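Local coordinates for plantazolicin methyltransferase BamL (Bacillus amyloliquefaciens subsp. plantarum, PDB 5DLY), which probably methylates an amine nitrogen of desmethylplantazolicin with S-adenosyl-L-methionine as methyl donor, releasing S-adenosyl-L-homocysteine, at residues A[38-43]-A[215-220]; A[47-52]-A[75-80]; A[56-61]-A[151-156]; A[201-206]-A[260-265]. All blocks are in the same frame, centred on the assembly; numbering follows the deposited sequence.

Contact 1: residues A[38-43]-A[215-220]; sequences SSIRSI and NSFIGG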
loop_
_atom_site.group_PDB
_atom_site.type_symbol
_atom_site.label_atom_id
_atom_site.label_comp_id
_atom_site.label_asym_id
_atom_site.label_seq_id
_atom_site.Cartn_x
_atom_site.Cartn_y
_atom_site.Cartn_z
ATOM N N SER A 38 4.559 -8.299 8.112
ATOM C CA SER A 38 5.471 -8.808 7.085
ATOM C C SER A 38 4.841 -9.887 6.206
ATOM O O SER A 38 5.091 -9.904 5.010
ATOM C CB SER A 38 6.795 -9.290 7.682
ATOM O OG SER A 38 6.588 -10.315 8.628
ATOM N N SER A 39 4.016 -10.770 6.776
ATOM C CA SER A 39 3.468 -11.873 5.983
ATOM C C SER A 39 2.431 -11.428 4.955
ATOM O O SER A 39 2.250 -12.091 3.933
ATOM C CB SER A 39 2.931 -13.019 6.859
ATOM O OG SER A 39 1.773 -12.646 7.584
ATOM N N ILE A 40 1.756 -10.310 5.220
ATOM C CA ILE A 40 0.781 -9.778 4.259
ATOM C C ILE A 40 1.474 -9.113 3.061
ATOM O O ILE A 40 0.876 -8.956 2.000
ATOM C CB ILE A 40 -0.260 -8.843 4.926
ATOM C CG1 ILE A 40 -1.539 -8.721 4.083
ATOM C CG2 ILE A 40 0.320 -7.466 5.194
ATOM C CD1 ILE A 40 -2.478 -9.907 4.169
ATOM N N ARG A 41 2.738 -8.728 3.230
ATOM C CA ARG A 41 3.495 -8.088 2.153
ATOM C C ARG A 41 3.473 -8.909 0.855
ATOM O O ARG A 41 3.090 -8.397 -0.203
ATOM C CB ARG A 41 4.936 -7.837 2.612
ATOM C CG ARG A 41 5.543 -6.549 2.105
ATOM C CD ARG A 41 6.453 -5.924 3.162
ATOM N NE ARG A 41 7.460 -6.861 3.658
ATOM C CZ ARG A 41 8.082 -6.773 4.834
ATOM N NH1 ARG A 41 7.815 -5.789 5.685
ATOM N NH2 ARG A 41 8.981 -7.688 5.164
ATOM N N SER A 42 3.866 -10.183 0.931
ATOM C CA SER A 42 3.895 -11.022 -0.263
ATOM C C SER A 42 2.501 -11.251 -0.831
ATOM O O SER A 42 2.343 -11.372 -2.043
ATOM C CB SER A 42 4.580 -12.368 -0.012
ATOM O OG SER A 42 3.864 -13.151 0.925
ATOM N N ILE A 43 1.499 -11.339 0.041
ATOM C CA ILE A 43 0.124 -11.492 -0.435
ATOM C C ILE A 43 -0.349 -10.267 -1.222
ATOM O O ILE A 43 -0.899 -10.397 -2.321
ATOM C CB ILE A 43 -0.828 -11.870 0.706
ATOM C CG1 ILE A 43 -0.455 -13.263 1.200
ATOM C CG2 ILE A 43 -2.285 -11.819 0.258
ATOM C CD1 ILE A 43 -1.030 -13.593 2.554
ATOM N N ASN A 215 -13.263 -4.649 1.258
ATOM C CA ASN A 215 -12.525 -5.067 2.445
ATOM C C ASN A 215 -12.274 -6.568 2.520
ATOM O O ASN A 215 -11.764 -7.062 3.527
ATOM C CB ASN A 215 -13.169 -4.524 3.724
ATOM C CG ASN A 215 -14.561 -5.059 3.954
ATOM O OD1 ASN A 215 -15.004 -5.998 3.293
ATOM N ND2 ASN A 215 -15.268 -4.456 4.902
ATOM N N SER A 216 -12.620 -7.280 1.450
ATOM C CA SER A 216 -12.298 -8.701 1.320
ATOM C C SER A 216 -10.793 -8.918 1.244
ATOM O O SER A 216 -10.068 -8.090 0.696
ATOM C CB SER A 216 -12.978 -9.288 0.083
ATOM O OG SER A 216 -14.382 -9.246 0.234
ATOM N N PHE A 217 -10.343 -10.050 1.782
ATOM C CA PHE A 217 -8.918 -10.330 1.978
ATOM C C PHE A 217 -8.071 -10.265 0.711
ATOM O O PHE A 217 -6.941 -9.758 0.738
ATOM C CB PHE A 217 -8.769 -11.695 2.654
ATOM C CG PHE A 217 -7.394 -11.971 3.192
ATOM C CD1 PHE A 217 -6.988 -11.450 4.414
ATOM C CD2 PHE A 217 -6.521 -12.784 2.491
ATOM C CE1 PHE A 217 -5.723 -11.730 4.918
ATOM C CE2 PHE A 217 -5.257 -13.073 2.982
ATOM C CZ PHE A 217 -4.853 -12.540 4.198
ATOM N N ILE A 218 -8.609 -10.773 -0.395
ATOM C CA ILE A 218 -7.860 -10.797 -1.643
ATOM C C ILE A 218 -8.232 -9.599 -2.506
ATOM O O ILE A 218 -9.216 -9.632 -3.241
ATOM C CB ILE A 218 -8.047 -12.121 -2.415
ATOM C CG1 ILE A 218 -7.680 -13.326 -1.527
ATOM C CG2 ILE A 218 -7.255 -12.105 -3.724
ATOM C CD1 ILE A 218 -6.216 -13.424 -1.147
ATOM N N GLY A 219 -7.462 -8.520 -2.362
ATOM C CA GLY A 219 -7.630 -7.314 -3.168
ATOM C C GLY A 219 -8.964 -6.606 -3.020
ATOM O O GLY A 219 -9.302 -5.766 -3.847
ATOM N N GLY A 220 -9.716 -6.950 -1.977
ATOM C CA GLY A 220 -11.043 -6.372 -1.755
ATOM C C GLY A 220 -12.089 -6.866 -2.738
ATOM O O GLY A 220 -13.157 -6.249 -2.871
#

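Contact 2: residues A[47-52]-A[75-80]; sequences TFLSFY and QYLNSR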
loop_
_atom_site.group_PDB
_atom_site.type_symbol
_atom_site.label_atom_id
_atom_site.label_comp_id
_atom_site.label_asym_id
_atom_site.label_seq_id
_atom_site.Cartn_x
_atom_site.Cartn_y
_atom_site.Cartn_z
ATOM N N THR A 47 -0.982 -10.175 -5.252
ATOM C CA THR A 47 -2.318 -9.758 -5.653
ATOM C C THR A 47 -2.192 -8.786 -6.814
ATOM O O THR A 47 -2.856 -8.971 -7.826
ATOM C CB THR A 47 -3.113 -9.150 -4.483
ATOM O OG1 THR A 47 -3.333 -10.155 -3.492
ATOM C CG2 THR A 47 -4.476 -8.618 -4.939
ATOM N N PHE A 48 -1.316 -7.781 -6.709
ATOM C CA PHE A 48 -1.214 -6.856 -7.835
ATOM C C PHE A 48 -0.567 -7.479 -9.070
ATOM O O PHE A 48 -0.941 -7.147 -10.190
ATOM C CB PHE A 48 -0.680 -5.450 -7.470
ATOM C CG PHE A 48 0.805 -5.368 -7.167
ATOM C CD1 PHE A 48 1.769 -5.609 -8.148
ATOM C CD2 PHE A 48 1.228 -4.927 -5.918
ATOM C CE1 PHE A 48 3.127 -5.467 -7.858
ATOM C CE2 PHE A 48 2.578 -4.777 -5.624
ATOM C CZ PHE A 48 3.527 -5.057 -6.594
ATOM N N LEU A 49 0.372 -8.403 -8.863
ATOM C CA LEU A 49 0.972 -9.124 -9.993
ATOM C C LEU A 49 -0.034 -10.019 -10.697
ATOM O O LEU A 49 -0.061 -10.080 -11.934
ATOM C CB LEU A 49 2.197 -9.909 -9.548
ATOM C CG LEU A 49 3.372 -9.046 -9.095
ATOM C CD1 LEU A 49 4.456 -9.930 -8.515
ATOM C CD2 LEU A 49 3.914 -8.188 -10.230
ATOM N N SER A 50 -0.871 -10.701 -9.922
ATOM C CA SER A 50 -1.895 -11.550 -10.515
ATOM C C SER A 50 -2.919 -10.707 -11.263
ATOM O O SER A 50 -3.334 -11.072 -12.362
ATOM C CB SER A 50 -2.578 -12.407 -9.456
ATOM O OG SER A 50 -3.624 -13.167 -10.046
ATOM N N PHE A 51 -3.306 -9.574 -10.674
ATOM C CA PHE A 51 -4.242 -8.659 -11.310
ATOM C C PHE A 51 -3.698 -8.179 -12.648
ATOM O O PHE A 51 -4.408 -8.216 -13.658
ATOM C CB PHE A 51 -4.554 -7.454 -10.407
ATOM C CG PHE A 51 -5.494 -6.460 -11.031
ATOM C CD1 PHE A 51 -5.003 -5.400 -11.808
ATOM C CD2 PHE A 51 -6.873 -6.569 -10.847
ATOM C CE1 PHE A 51 -5.874 -4.481 -12.389
ATOM C CE2 PHE A 51 -7.747 -5.647 -11.429
ATOM C CZ PHE A 51 -7.243 -4.608 -12.200
ATOM N N TYR A 52 -2.432 -7.758 -12.651
ATOM C CA TYR A 52 -1.828 -7.161 -13.839
ATOM C C TYR A 52 -1.784 -8.150 -15.011
ATOM O O TYR A 52 -2.200 -7.817 -16.133
ATOM C CB TYR A 52 -0.438 -6.557 -13.532
ATOM C CG TYR A 52 0.004 -5.595 -14.611
ATOM C CD1 TYR A 52 0.633 -6.063 -15.770
ATOM C CD2 TYR A 52 -0.250 -4.228 -14.501
ATOM C CE1 TYR A 52 1.003 -5.195 -16.784
ATOM C CE2 TYR A 52 0.130 -3.350 -15.510
ATOM C CZ TYR A 52 0.746 -3.843 -16.648
ATOM O OH TYR A 52 1.112 -2.980 -17.658
ATOM N N GLN A 75 12.873 -5.508 -2.502
ATOM C CA GLN A 75 13.669 -6.732 -2.402
ATOM C C GLN A 75 12.893 -7.964 -2.891
ATOM O O GLN A 75 13.427 -8.779 -3.658
ATOM C CB GLN A 75 14.188 -6.935 -0.980
ATOM C CG GLN A 75 15.028 -8.194 -0.838
ATOM C CD GLN A 75 16.315 -7.952 -0.095
ATOM O OE1 GLN A 75 16.316 -7.722 1.109
ATOM N NE2 GLN A 75 17.429 -8.000 -0.817
ATOM N N TYR A 76 11.641 -8.090 -2.446
ATOM C CA TYR A 76 10.767 -9.184 -2.861
ATOM C C TYR A 76 10.623 -9.219 -4.375
ATOM O O TYR A 76 10.747 -10.283 -4.987
ATOM C CB TYR A 76 9.385 -9.034 -2.214
ATOM C CG TYR A 76 8.430 -10.174 -2.506
ATOM C CD1 TYR A 76 7.616 -10.162 -3.635
ATOM C CD2 TYR A 76 8.331 -11.254 -1.637
ATOM C CE1 TYR A 76 6.730 -11.200 -3.901
ATOM C CE2 TYR A 76 7.455 -12.301 -1.897
ATOM C CZ TYR A 76 6.659 -12.270 -3.024
ATOM O OH TYR A 76 5.789 -13.312 -3.267
ATOM N N LEU A 77 10.367 -8.058 -4.976
ATOM C CA LEU A 77 10.193 -7.945 -6.424
ATOM C C LEU A 77 11.475 -8.284 -7.178
ATOM O O LEU A 77 11.424 -8.937 -8.223
ATOM C CB LEU A 77 9.687 -6.553 -6.807
ATOM C CG LEU A 77 8.221 -6.299 -6.434
ATOM C CD1 LEU A 77 7.900 -4.815 -6.474
ATOM C CD2 LEU A 77 7.295 -7.083 -7.358
ATOM N N ASN A 78 12.610 -7.845 -6.631
ATOM C CA ASN A 78 13.940 -8.147 -7.175
ATOM C C ASN A 78 14.236 -9.648 -7.235
ATOM O O ASN A 78 14.957 -10.115 -8.123
ATOM C CB ASN A 78 15.018 -7.427 -6.358
ATOM C CG ASN A 78 16.425 -7.738 -6.839
ATOM O OD1 ASN A 78 16.830 -7.306 -7.914
ATOM N ND2 ASN A 78 17.170 -8.487 -6.040
ATOM N N SER A 79 13.674 -10.396 -6.289
ATOM C CA SER A 79 13.848 -11.850 -6.244
ATOM C C SER A 79 12.902 -12.589 -7.192
ATOM O O SER A 79 13.138 -13.758 -7.520
ATOM C CB SER A 79 13.669 -12.364 -4.814
ATOM O OG SER A 79 14.643 -11.799 -3.957
ATOM N N ARG A 80 11.839 -11.913 -7.623
ATOM C CA ARG A 80 10.840 -12.516 -8.513
ATOM C C ARG A 80 11.102 -12.151 -9.967
ATOM O O ARG A 80 10.853 -12.955 -10.868
ATOM C CB ARG A 80 9.409 -12.103 -8.123
ATOM C CG ARG A 80 9.069 -12.238 -6.644
ATOM C CD ARG A 80 9.576 -13.544 -6.051
ATOM N NE ARG A 80 10.227 -13.331 -4.759
ATOM C CZ ARG A 80 9.846 -13.897 -3.617
ATOM N NH1 ARG A 80 8.813 -14.731 -3.591
ATOM N NH2 ARG A 80 10.507 -13.636 -2.498
#

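Contact 3: residues A[56-61]-A[151-156]; sequences FNREPY and SDQSCI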
loop_
_atom_site.group_PDB
_atom_site.type_symbol
_atom_site.label_atom_id
_atom_site.label_comp_id
_atom_site.label_asym_id
_atom_site.label_seq_id
_atom_site.Cartn_x
_atom_site.Cartn_y
_atom_site.Cartn_z
ATOM N N PHE A 56 -3.966 -7.525 -18.254
ATOM C CA PHE A 56 -3.208 -6.994 -19.397
ATOM C C PHE A 56 -2.393 -8.013 -20.199
ATOM O O PHE A 56 -1.792 -7.657 -21.215
ATOM C CB PHE A 56 -2.334 -5.805 -18.962
ATOM C CG PHE A 56 -3.104 -4.693 -18.289
ATOM C CD1 PHE A 56 -4.095 -3.985 -18.975
ATOM C CD2 PHE A 56 -2.834 -4.349 -16.965
ATOM C CE1 PHE A 56 -4.792 -2.957 -18.357
ATOM C CE2 PHE A 56 -3.531 -3.322 -16.341
ATOM C CZ PHE A 56 -4.512 -2.624 -17.037
ATOM N N ASN A 57 -2.368 -9.266 -19.742
ATOM C CA ASN A 57 -1.725 -10.381 -20.470
ATOM C C ASN A 57 -0.215 -10.251 -20.728
ATOM O O ASN A 57 0.341 -10.848 -21.657
ATOM C CB ASN A 57 -2.505 -10.721 -21.747
ATOM C CG ASN A 57 -3.920 -11.180 -21.447
ATOM O OD1 ASN A 57 -4.889 -10.515 -21.806
ATOM N ND2 ASN A 57 -4.041 -12.307 -20.754
ATOM N N ARG A 58 0.436 -9.455 -19.890
ATOM C CA ARG A 58 1.887 -9.414 -19.820
ATOM C C ARG A 58 2.282 -9.067 -18.391
ATOM O O ARG A 58 1.436 -8.648 -17.600
ATOM C CB ARG A 58 2.473 -8.395 -20.807
ATOM C CG ARG A 58 2.106 -6.945 -20.532
ATOM C CD ARG A 58 3.036 -6.020 -21.292
ATOM N NE ARG A 58 2.662 -4.608 -21.201
ATOM C CZ ARG A 58 2.982 -3.796 -20.192
ATOM N NH1 ARG A 58 3.681 -4.234 -19.151
ATOM N NH2 ARG A 58 2.611 -2.526 -20.233
ATOM N N GLU A 59 3.555 -9.259 -18.070
ATOM C CA GLU A 59 4.096 -8.821 -16.797
ATOM C C GLU A 59 4.327 -7.305 -16.842
ATOM O O GLU A 59 4.565 -6.738 -17.912
ATOM C CB GLU A 59 5.389 -9.574 -16.477
ATOM C CG GLU A 59 5.162 -11.049 -16.145
ATOM C CD GLU A 59 6.448 -11.838 -15.979
ATOM O OE1 GLU A 59 6.378 -12.976 -15.463
ATOM O OE2 GLU A 59 7.529 -11.332 -16.355
ATOM N N PRO A 60 4.239 -6.634 -15.682
ATOM C CA PRO A 60 4.530 -5.203 -15.681
ATOM C C PRO A 60 6.001 -4.932 -15.993
ATOM O O PRO A 60 6.859 -5.773 -15.697
ATOM C CB PRO A 60 4.224 -4.793 -14.238
ATOM C CG PRO A 60 4.408 -6.052 -13.448
ATOM C CD PRO A 60 3.855 -7.114 -14.341
ATOM N N TYR A 61 6.284 -3.768 -16.585
ATOM C CA TYR A 61 7.658 -3.363 -16.882
ATOM C C TYR A 61 8.260 -2.562 -15.732
ATOM O O TYR A 61 9.473 -2.382 -15.663
ATOM C CB TYR A 61 7.734 -2.494 -18.143
ATOM C CG TYR A 61 7.400 -3.191 -19.435
ATOM C CD1 TYR A 61 6.440 -2.670 -20.291
ATOM C CD2 TYR A 61 8.053 -4.365 -19.809
ATOM C CE1 TYR A 61 6.128 -3.296 -21.489
ATOM C CE2 TYR A 61 7.749 -4.999 -21.007
ATOM C CZ TYR A 61 6.780 -4.461 -21.832
ATOM O OH TYR A 61 6.470 -5.079 -23.020
ATOM N N SER A 151 0.759 4.474 -16.666
ATOM C CA SER A 151 0.875 4.081 -18.069
ATOM C C SER A 151 -0.507 3.787 -18.648
ATOM O O SER A 151 -1.518 3.766 -17.922
ATOM C CB SER A 151 1.791 2.859 -18.207
ATOM O OG SER A 151 1.106 1.673 -17.831
ATOM N N ASP A 152 -0.559 3.540 -19.954
ATOM C CA ASP A 152 -1.826 3.229 -20.611
ATOM C C ASP A 152 -2.463 1.921 -20.118
ATOM O O ASP A 152 -3.663 1.742 -20.254
ATOM C CB ASP A 152 -1.649 3.190 -22.135
ATOM C CG ASP A 152 -1.301 4.549 -22.723
ATOM O OD1 ASP A 152 -1.510 5.571 -22.040
ATOM O OD2 ASP A 152 -0.831 4.602 -23.882
ATOM N N GLN A 153 -1.650 1.023 -19.560
ATOM C CA GLN A 153 -2.132 -0.224 -18.956
ATOM C C GLN A 153 -1.523 -0.345 -17.568
ATOM O O GLN A 153 -0.381 -0.780 -17.413
ATOM C CB GLN A 153 -1.740 -1.434 -19.805
ATOM C CG GLN A 153 -2.495 -1.529 -21.126
ATOM C CD GLN A 153 -2.090 -2.734 -21.950
ATOM O OE1 GLN A 153 -0.904 -2.989 -22.160
ATOM N NE2 GLN A 153 -3.075 -3.485 -22.421
ATOM N N SER A 154 -2.286 0.034 -16.548
ATOM C CA SER A 154 -1.686 0.233 -15.232
ATOM C C SER A 154 -2.692 0.208 -14.099
ATOM O O SER A 154 -3.902 0.308 -14.308
ATOM C CB SER A 154 -0.953 1.581 -15.193
ATOM O OG SER A 154 -1.883 2.632 -15.425
ATOM N N CYS A 155 -2.167 0.124 -12.878
ATOM C CA CYS A 155 -2.997 0.308 -11.700
ATOM C C CYS A 155 -2.207 0.873 -10.534
ATOM O O CYS A 155 -1.004 0.627 -10.410
ATOM C CB CYS A 155 -3.679 -1.002 -11.280
ATOM S SG CYS A 155 -2.511 -2.309 -10.874
ATOM N N ILE A 156 -2.903 1.648 -9.706
ATOM C CA ILE A 156 -2.465 1.948 -8.338
ATOM C C ILE A 156 -3.186 0.953 -7.442
ATOM O O ILE A 156 -4.409 0.835 -7.529
ATOM C CB ILE A 156 -2.845 3.377 -7.885
ATOM C CG1 ILE A 156 -2.370 4.414 -8.905
ATOM C CG2 ILE A 156 -2.239 3.677 -6.508
ATOM C CD1 ILE A 156 -2.738 5.848 -8.584
#

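Contact 4: residues A[201-206]-A[260-265]; sequences VVTKEQ and GWIIKN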
loop_
_atom_site.group_PDB
_atom_site.type_symbol
_atom_site.label_atom_id
_atom_site.label_comp_id
_atom_site.label_asym_id
_atom_site.label_seq_id
_atom_site.Cartn_x
_atom_site.Cartn_y
_atom_site.Cartn_z
ATOM N N VAL A 201 -13.877 10.407 -6.441
ATOM C CA VAL A 201 -13.569 11.798 -6.759
ATOM C C VAL A 201 -12.324 11.947 -7.641
ATOM O O VAL A 201 -12.321 12.733 -8.592
ATOM C CB VAL A 201 -13.515 12.652 -5.472
ATOM C CG1 VAL A 201 -12.880 14.009 -5.719
ATOM C CG2 VAL A 201 -14.925 12.815 -4.922
ATOM N N VAL A 202 -11.286 11.166 -7.353
ATOM C CA VAL A 202 -10.029 11.281 -8.094
ATOM C C VAL A 202 -10.051 10.564 -9.450
ATOM O O VAL A 202 -9.150 10.766 -10.267
ATOM C CB VAL A 202 -8.801 10.818 -7.262
ATOM C CG1 VAL A 202 -8.710 11.589 -5.953
ATOM C CG2 VAL A 202 -8.838 9.315 -7.018
ATOM N N THR A 203 -11.069 9.735 -9.693
ATOM C CA THR A 203 -11.173 9.017 -10.969
ATOM C C THR A 203 -12.306 9.484 -11.881
ATOM O O THR A 203 -12.250 9.252 -13.079
ATOM C CB THR A 203 -11.308 7.489 -10.799
ATOM O OG1 THR A 203 -12.509 7.173 -10.078
ATOM C CG2 THR A 203 -10.091 6.904 -10.084
ATOM N N LYS A 204 -13.323 10.134 -11.321
ATOM C CA LYS A 204 -14.544 10.445 -12.091
ATOM C C LYS A 204 -14.337 11.358 -13.313
ATOM O O LYS A 204 -15.112 11.287 -14.269
ATOM C CB LYS A 204 -15.658 10.973 -11.175
ATOM C CG LYS A 204 -15.399 12.344 -10.575
ATOM C CD LYS A 204 -16.402 12.658 -9.477
ATOM C CE LYS A 204 -16.287 14.106 -9.033
ATOM N NZ LYS A 204 -16.859 15.047 -10.036
ATOM N N GLU A 205 -13.298 12.194 -13.282
ATOM C CA GLU A 205 -12.981 13.095 -14.397
ATOM C C GLU A 205 -11.804 12.620 -15.255
ATOM O O GLU A 205 -11.334 13.346 -16.137
ATOM C CB GLU A 205 -12.719 14.516 -13.882
ATOM C CG GLU A 205 -13.966 15.244 -13.402
ATOM C CD GLU A 205 -13.702 16.678 -12.973
ATOM O OE1 GLU A 205 -12.624 17.233 -13.299
ATOM O OE2 GLU A 205 -14.586 17.260 -12.309
ATOM N N GLN A 206 -11.336 11.402 -14.993
ATOM C CA GLN A 206 -10.176 10.847 -15.682
ATOM C C GLN A 206 -10.594 9.743 -16.650
ATOM O O GLN A 206 -10.940 8.641 -16.231
ATOM C CB GLN A 206 -9.158 10.318 -14.663
ATOM C CG GLN A 206 -8.656 11.369 -13.683
ATOM C CD GLN A 206 -7.835 12.455 -14.354
ATOM O OE1 GLN A 206 -7.044 12.182 -15.252
ATOM N NE2 GLN A 206 -8.019 13.694 -13.914
ATOM N N GLY A 260 -7.919 -0.787 -2.308
ATOM C CA GLY A 260 -8.389 0.143 -3.338
ATOM C C GLY A 260 -7.558 0.024 -4.592
ATOM O O GLY A 260 -6.337 -0.147 -4.516
ATOM N N TRP A 261 -8.226 0.068 -5.743
ATOM C CA TRP A 261 -7.562 0.047 -7.041
ATOM C C TRP A 261 -7.982 1.242 -7.863
ATOM O O TRP A 261 -9.172 1.590 -7.910
ATOM C CB TRP A 261 -7.919 -1.212 -7.849
ATOM C CG TRP A 261 -7.673 -2.512 -7.159
ATOM C CD1 TRP A 261 -8.460 -3.095 -6.215
ATOM C CD2 TRP A 261 -6.571 -3.400 -7.376
ATOM N NE1 TRP A 261 -7.914 -4.288 -5.811
ATOM C CE2 TRP A 261 -6.759 -4.507 -6.516
ATOM C CE3 TRP A 261 -5.452 -3.379 -8.226
ATOM C CZ2 TRP A 261 -5.855 -5.572 -6.459
ATOM C CZ3 TRP A 261 -4.548 -4.442 -8.170
ATOM C CH2 TRP A 261 -4.757 -5.523 -7.288
ATOM N N ILE A 262 -6.996 1.872 -8.497
ATOM C CA ILE A 262 -7.219 2.870 -9.532
ATOM C C ILE A 262 -6.622 2.264 -10.802
ATOM O O ILE A 262 -5.408 2.044 -10.891
ATOM C CB ILE A 262 -6.581 4.223 -9.153
ATOM C CG1 ILE A 262 -7.311 4.840 -7.958
ATOM C CG2 ILE A 262 -6.651 5.214 -10.307
ATOM C CD1 ILE A 262 -6.481 5.850 -7.189
ATOM N N ILE A 263 -7.490 1.964 -11.766
ATOM C CA ILE A 263 -7.129 1.148 -12.926
ATOM C C ILE A 263 -7.211 1.975 -14.206
ATOM O O ILE A 263 -8.247 2.567 -14.494
ATOM C CB ILE A 263 -8.067 -0.078 -13.040
ATOM C CG1 ILE A 263 -7.927 -0.969 -11.800
ATOM C CG2 ILE A 263 -7.782 -0.877 -14.312
ATOM C CD1 ILE A 263 -9.216 -1.657 -11.394
ATOM N N LYS A 264 -6.114 2.029 -14.952
ATOM C CA LYS A 264 -6.121 2.720 -16.241
ATOM C C LYS A 264 -5.963 1.732 -17.392
ATOM O O LYS A 264 -5.029 0.921 -17.430
ATOM C CB LYS A 264 -5.061 3.835 -16.305
ATOM C CG LYS A 264 -5.137 4.684 -17.571
ATOM C CD LYS A 264 -4.176 5.856 -17.502
ATOM C CE LYS A 264 -4.260 6.721 -18.753
ATOM N NZ LYS A 264 -3.558 8.016 -18.549
ATOM N N ASN A 265 -6.892 1.819 -18.337
ATOM C CA ASN A 265 -6.858 0.994 -19.529
ATOM C C ASN A 265 -7.255 1.840 -20.733
ATOM O O ASN A 265 -8.444 1.999 -21.031
ATOM C CB ASN A 265 -7.782 -0.215 -19.370
ATOM C CG ASN A 265 -7.628 -1.233 -20.490
ATOM O OD1 ASN A 265 -6.720 -1.145 -21.319
ATOM N ND2 ASN A 265 -8.519 -2.212 -20.514
#

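Contact 1: residues A[38-43]-A[215-220]
The ends of I40 and F217 meet from opposite directions, and I40 CD1 stops 3.5 Å from F217 CZ. Both side chains start out trans to their own backbone nitrogen (chi1 -159° for I40, -167° for F217), which carries the isoleucine methyl and the far end of the ring into the gap between the segments. I43 CG2 adds looser contacts, 4.2 Å from F217 CE2 and 4.5 Å from I218 CD1. Both isoleucines approach the ring obliquely. No hydrogen bond crosses, so the join is apolar. The I40 side chain is about 6 Å from the bound substrate analog and about 7 Å from S-adenosyl-L-homocysteine, placing the contact near the pocket.

A weak bond from G220 N to S216 O, 2.9 Å, lies within the loop, while G219 O accepts W261 NE1 and G220 O accepts H212 NE2.

The helical residues belong to helix 23-56 and the loop follows strand 209-214; L241 of helix 235-241 touches I43, F217 and I218, and I218 also meets helix 226-232.

Contact 2: residues A[47-52]-A[75-80]
F48, on helix 23-56, brings its ring to L77 of helix 72-80, CZ lying 4.3 Å from L77 CD2, with the methyl placed obliquely to the ring. The same ring meets F128 of strand 124-130 edge-to-face, so this residue bridges the sheet and helix 72-80. L49, next along, is directed at the partner helix from its first bond; CG sits trans to the carbonyl carbon (chi1 -66°), and CD1 ends 4.2 Å from L77 CD2. One methyl of L77 therefore serves both residues. The CA atoms of L49 and L77 are 10.0 Å apart, a spacing bridged by side chains alone, and no hydrogen bond joins the segments. Farther on, S50 OG is bonded to L231 O, F51 stacks on W261, and Y52 OH is bonded to Q153 O; these residues tie other sides of the helix to the fold. On the partner helix, R80 lays its guanidinium over one face of the Y76 ring, CZ 3.4 Å above the plane and offset toward the rim, while Y76 OH is bonded to E46 OE2. Helix 72-80 links the neighbouring parallel strands 62-66 and 85-90, the beta-alpha-beta crossover expected of a Rossmann-like methyltransferase.

Contact 3: residues A[56-61]-A[151-156]
Where helix 23-56 runs out, F56 packs under the corner that leads into strand 154-160, with Q153 CB over one face of its ring. This is a CH-pi contact: CB lies 3.7 Å from the ring centroid and 17° off the normal. The glutamine chain runs antiparallel alongside the phenylalanine, its amide plane turned 53° from the ring and NE2 3.6 Å from F56 CD1. At the far end of the ring, F56 CZ comes within 3.5 Å of S154 N, obliquely.

N57 leaves the helix with positive phi, and the chain then heads for strand 62-66, the central parallel strand of the Rossmann-like sheet. The second segment enters the same sheet, with strand 124-130 lying between the two. D125 of that intervening strand ties the ends together: its OD2 takes a salt bridge from R58 NH1 and a bond from Y61 N, and its OD1 a bond with S151 OG.

R58 NH1 also donates to E59 O at 2.9 Å, close to the guanidinium plane. Y61 CE1 lies 3.4 Å above the middle of that plane, so polar and aromatic neighbours together fix the rotation of the group. Q153 OE1 stays 4.0 Å from R58 NE, too far for a bond, though the charge may still favour the approach. In the corner itself, S154 OG donates to S151 O at 2.8 Å.

Contact 4: residues A[201-206]-A[260-265]
T203 and V202, of helix 192-203, make a buried helix-on-sheet contact with I262 of strand 258-265. That strand runs antiparallel between strands 154-160 and 209-214, and the 3-2-1-4-5-7-6 strand order is the signature of the Rossmann-like class I methyltransferase fold. I262 heads for these two residues from its first bond and divides its branches: the CD1 end of the longer one reaches V202 CG2 at 4.2 Å, crossing at about a right angle, while the CG2 methyl takes T203. V143 of helix 139-148 touches both V202 and I262, which makes the valine and isoleucine part of a layer built from two helices on one face of the sheet. Beyond V202, the chain makes a type I turn from T203 to Q206, closed by Q206 N to T203 O at 3.0 Å. With chi1 at 62°, the threonine hydroxyl bonds back to L199 O, and its methyl faces the strand, CG2 lying 3.8 Å from I262 CG2.

Helix 23-56 threads through contacts 1, 2 and 3, supplying I40 and I43, then F48 and L49, then its last residue, F56. Centres of contacts 1 and 2 lie 13 Å apart, and those of contacts 2 and 3 lie 12 Å apart. Contact 3 meets contact 4 through the sheet, where strands 154-160 and 258-265 are bonded neighbours (I156 N to I262 O, 2.8 Å). Along the chain, contacts 2 and 3 cross each other inside the loop closed by contact 1; both precede contact 4 in series, while contact 1 crosses it. W261 joins contact 4 to contacts 1 and 2. Helix 23-56 thus runs along the sheet with W261 facing it, while I262 faces the other helix layer.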